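Local coordinates for protein DNA-dependent metalloprotease SPRTN (PDB 6MDX) that cleaves proteins covalently cross-linked to DNA, acting as a DNA-dependent zinc metalloprotease that protects genome integrity during DNA synthesis, at residues G32-V37 and I85-F90. Sequence-based numbering, arbitrary orientation.
Sequences GQLEAV and IHAYLF. With ZN (zinc ion), chain E.
Chi1 of -175° sets Tyr88 CG opposite the backbone N, beside the carbonyl carbon, and sends the ring off the helix toward the loop 32-37, where Gln33, extended beyond CG, brings its amide to the hydroxyl end of the ring. Tyr88 OH donates a hydrogen bond to Gln33 OE1 at 2.7 Å. The oxygen lies at the ring edge, in the ring plane, but the hydroxyl sits above the carbonyl plane, 39° out of it, and amide and ring stand nearly perpendicular, 84° apart. Beside the hydrogen bond, Leu34 CD2 lies against the helix backbone, 3.7 Å from Tyr88 CA. The same methyl makes an apolar contact with Ala87 CB at 4.3 Å. Helix 73-91 carries the HExxH motif of this SprT-like protease domain, and the loop, two overlapping type I turns, Gly32 to Glu35 and Leu34 to Val37, leading from helix 18-29 into strand 38-42, packs on the helix flank away from the metal. His86 binds the catalytic zinc through NE2 at 2.1 Å, completing the histidine set with His82 and His101; Glu83, the active-site residue, lies one turn before Ala87. Val37 CG1 approaches Ala87 CB at 4.4 Å, and both side chains also touch Cys59 of strand 59-64. Asn26 of helix 18-29 anchors the loop by accepting a hydrogen bond from Leu34 N, while the Tyr88 ring meets those of Trp31 and His108.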
ATOM      1  N   GLY A  32      16.383   1.989 -10.489  1.00  9.61           N
ATOM      2  CA  GLY A  32      17.227   1.466  -9.426  1.00 11.19           C
ATOM      3  C   GLY A  32      17.178   2.219  -8.098  1.00 14.56           C
ATOM      4  O   GLY A  32      17.898   1.891  -7.151  1.00 18.78           O
ATOM      5  N   GLN A  33      16.329   3.235  -7.963  1.00  9.31           N
ATOM      6  CA  GLN A  33      16.381   4.150  -6.857  1.00  8.43           C
ATOM      7  C   GLN A  33      15.737   3.642  -5.558  1.00 11.35           C
ATOM      8  O   GLN A  33      15.873   4.285  -4.542  1.00 12.94           O
ATOM      9  CB  GLN A  33      15.774   5.491  -7.236  1.00 12.26           C
ATOM     10  CG  GLN A  33      16.557   6.227  -8.328  1.00 10.31           C
ATOM     11  CD  GLN A  33      15.990   7.586  -8.625  1.00  8.22           C
ATOM     12  OE1 GLN A  33      15.353   7.742  -9.653  1.00 10.45           O
ATOM     13  NE2 GLN A  33      16.135   8.510  -7.689  1.00 12.46           N
ATOM     14  N   LEU A  34      15.105   2.484  -5.593  1.00 12.61           N
ATOM     15  CA  LEU A  34      14.402   1.945  -4.364  1.00 12.26           C
ATOM     16  C   LEU A  34      15.216   0.818  -3.743  1.00 22.66           C
ATOM     17  O   LEU A  34      14.684   0.002  -3.014  1.00 16.57           O
ATOM     18  CB  LEU A  34      13.031   1.439  -4.771  1.00 12.92           C
ATOM     19  CG  LEU A  34      12.114   2.506  -5.340  1.00 11.89           C
ATOM     20  CD1 LEU A  34      10.748   1.915  -5.687  1.00 13.55           C
ATOM     21  CD2 LEU A  34      11.970   3.625  -4.351  1.00 16.00           C
ATOM     22  N   GLU A  35      16.527   0.823  -3.981  1.00 20.87           N
ATOM     23  CA  GLU A  35      17.433  -0.222  -3.433  1.00 28.31           C
ATOM     24  C   GLU A  35      17.267  -0.417  -1.914  1.00 19.88           C
ATOM     25  O   GLU A  35      17.284  -1.562  -1.461  1.00 42.48           O
ATOM     26  CB  GLU A  35      18.879   0.168  -3.773  1.00 34.61           C
ATOM     27  CG  GLU A  35      19.918  -0.927  -3.592  1.00 44.41           C
ATOM     28  CD  GLU A  35      21.294  -0.525  -4.135  1.00 29.10           C
ATOM     29  OE1 GLU A  35      22.302  -0.880  -3.500  1.00 59.07           O
ATOM     30  OE2 GLU A  35      21.323   0.146  -5.189  1.00 44.83           O
ATOM     31  N   ALA A  36      17.163   0.654  -1.107  1.00 16.97           N
ATOM     32  CA  ALA A  36      17.112   0.632   0.361  1.00 23.48           C
ATOM     33  C   ALA A  36      15.693   0.405   0.937  1.00 36.36           C
ATOM     34  O   ALA A  36      15.475   0.517   2.153  1.00 28.88           O
ATOM     35  CB  ALA A  36      17.631   1.945   0.885  1.00 39.27           C
ATOM     36  N   VAL A  37      14.700   0.191   0.078  1.00 19.08           N
ATOM     37  CA  VAL A  37      13.315  -0.055   0.512  1.00 13.50           C
ATOM     38  C   VAL A  37      13.145  -1.550   0.769  1.00 13.84           C
ATOM     39  O   VAL A  37      13.594  -2.397   0.005  1.00 18.23           O
ATOM     40  CB  VAL A  37      12.332   0.448  -0.566  1.00 16.27           C
ATOM     41  CG1 VAL A  37      10.892   0.089  -0.244  1.00 20.13           C
ATOM     42  CG2 VAL A  37      12.487   1.946  -0.780  1.00 15.71           C
ATOM     43  N   ILE A  85       5.343   3.310  -6.020  1.00  5.19           N
ATOM     44  CA  ILE A  85       5.247   4.697  -6.400  1.00  5.29           C
ATOM     45  C   ILE A  85       5.264   5.593  -5.157  1.00  6.06           C
ATOM     46  O   ILE A  85       6.005   6.575  -5.067  1.00  6.29           O
ATOM     47  CB  ILE A  85       4.023   4.977  -7.258  1.00  5.30           C
ATOM     48  CG1 ILE A  85       4.077   4.218  -8.580  1.00  6.28           C
ATOM     49  CG2 ILE A  85       3.906   6.474  -7.475  1.00  6.37           C
ATOM     50  CD1 ILE A  85       2.756   4.261  -9.306  1.00  6.05           C
ATOM     51  N   HIS A  86       4.460   5.221  -4.139  1.00  6.37           N
ATOM     52  CA  HIS A  86       4.554   5.995  -2.868  1.00  6.70           C
ATOM     53  C   HIS A  86       5.986   6.001  -2.332  1.00  7.02           C
ATOM     54  O   HIS A  86       6.471   7.015  -1.841  1.00  8.12           O
ATOM     55  CB  HIS A  86       3.573   5.453  -1.802  1.00  7.00           C
ATOM     56  CG  HIS A  86       2.113   5.677  -2.078  1.00  6.70           C
ATOM     57  ND1 HIS A  86       1.571   6.903  -2.304  1.00  7.92           N
ATOM     58  CD2 HIS A  86       1.066   4.812  -2.068  1.00  6.50           C
ATOM     59  CE1 HIS A  86       0.248   6.770  -2.446  1.00  8.80           C
ATOM     60  NE2 HIS A  86      -0.086   5.494  -2.325  1.00 10.65           N
ATOM     61  N   ALA A  87       6.652   4.862  -2.319  1.00  6.34           N
ATOM     62  CA  ALA A  87       7.999   4.766  -1.817  1.00  6.56           C
ATOM     63  C   ALA A  87       8.942   5.697  -2.634  1.00  7.78           C
ATOM     64  O   ALA A  87       9.787   6.343  -2.059  1.00  8.24           O
ATOM     65  CB  ALA A  87       8.478   3.370  -1.895  1.00  8.85           C
ATOM     66  N   TYR A  88       8.803   5.665  -3.958  1.00  8.57           N
ATOM     67  CA  TYR A  88       9.657   6.505  -4.831  1.00  7.20           C
ATOM     68  C   TYR A  88       9.457   7.987  -4.505  1.00 10.11           C
ATOM     69  O   TYR A  88      10.446   8.720  -4.400  1.00 11.04           O
ATOM     70  CB  TYR A  88       9.340   6.224  -6.297  1.00  6.71           C
ATOM     71  CG  TYR A  88      10.268   6.958  -7.240  1.00  7.07           C
ATOM     72  CD1 TYR A  88      11.521   6.445  -7.509  1.00  8.82           C
ATOM     73  CD2 TYR A  88       9.930   8.199  -7.755  1.00  6.93           C
ATOM     74  CE1 TYR A  88      12.401   7.119  -8.342  1.00  9.39           C
ATOM     75  CE2 TYR A  88      10.790   8.872  -8.605  1.00  8.34           C
ATOM     76  CZ  TYR A  88      12.016   8.318  -8.906  1.00 10.11           C
ATOM     77  OH  TYR A  88      12.950   9.042  -9.646  1.00 10.51           O
ATOM     78  N   LEU A  89       8.212   8.449  -4.356  1.00  7.84           N
ATOM     79  CA  LEU A  89       7.984   9.853  -4.015  1.00  9.19           C
ATOM     80  C   LEU A  89       8.612  10.184  -2.659  1.00 11.41           C
ATOM     81  O   LEU A  89       9.160  11.274  -2.463  1.00 12.51           O
ATOM     82  CB  LEU A  89       6.484  10.188  -4.090  1.00  7.85           C
ATOM     83  CG  LEU A  89       5.826  10.002  -5.457  1.00  9.68           C
ATOM     84  CD1 LEU A  89       4.337  10.268  -5.429  1.00 13.48           C
ATOM     85  CD2 LEU A  89       6.509  10.876  -6.513  1.00 12.79           C
ATOM     86  N   PHE A  90       8.572   9.256  -1.699  1.00  9.50           N
ATOM     87  CA  PHE A  90       9.217   9.459  -0.424  1.00 10.99           C
ATOM     88  C   PHE A  90      10.724   9.586  -0.583  1.00 10.69           C
ATOM     89  O   PHE A  90      11.295  10.556  -0.045  1.00 13.94           O
ATOM     90  CB  PHE A  90       8.869   8.347   0.581  1.00 10.77           C
ATOM     91  CG  PHE A  90       9.694   8.420   1.835  1.00 14.68           C
ATOM     92  CD1 PHE A  90       9.403   9.381   2.788  1.00 21.85           C
ATOM     93  CD2 PHE A  90      10.740   7.534   2.054  1.00 22.97           C
ATOM     94  CE1 PHE A  90      10.162   9.440   3.953  1.00 19.88           C
ATOM     95  CE2 PHE A  90      11.495   7.601   3.213  1.00 29.08           C
ATOM     96  CZ  PHE A  90      11.221   8.577   4.137  1.00 19.95           C
TER
HETATM   97 ZN    ZN E 303      -2.009   4.742  -2.274  1.00 10.31          ZN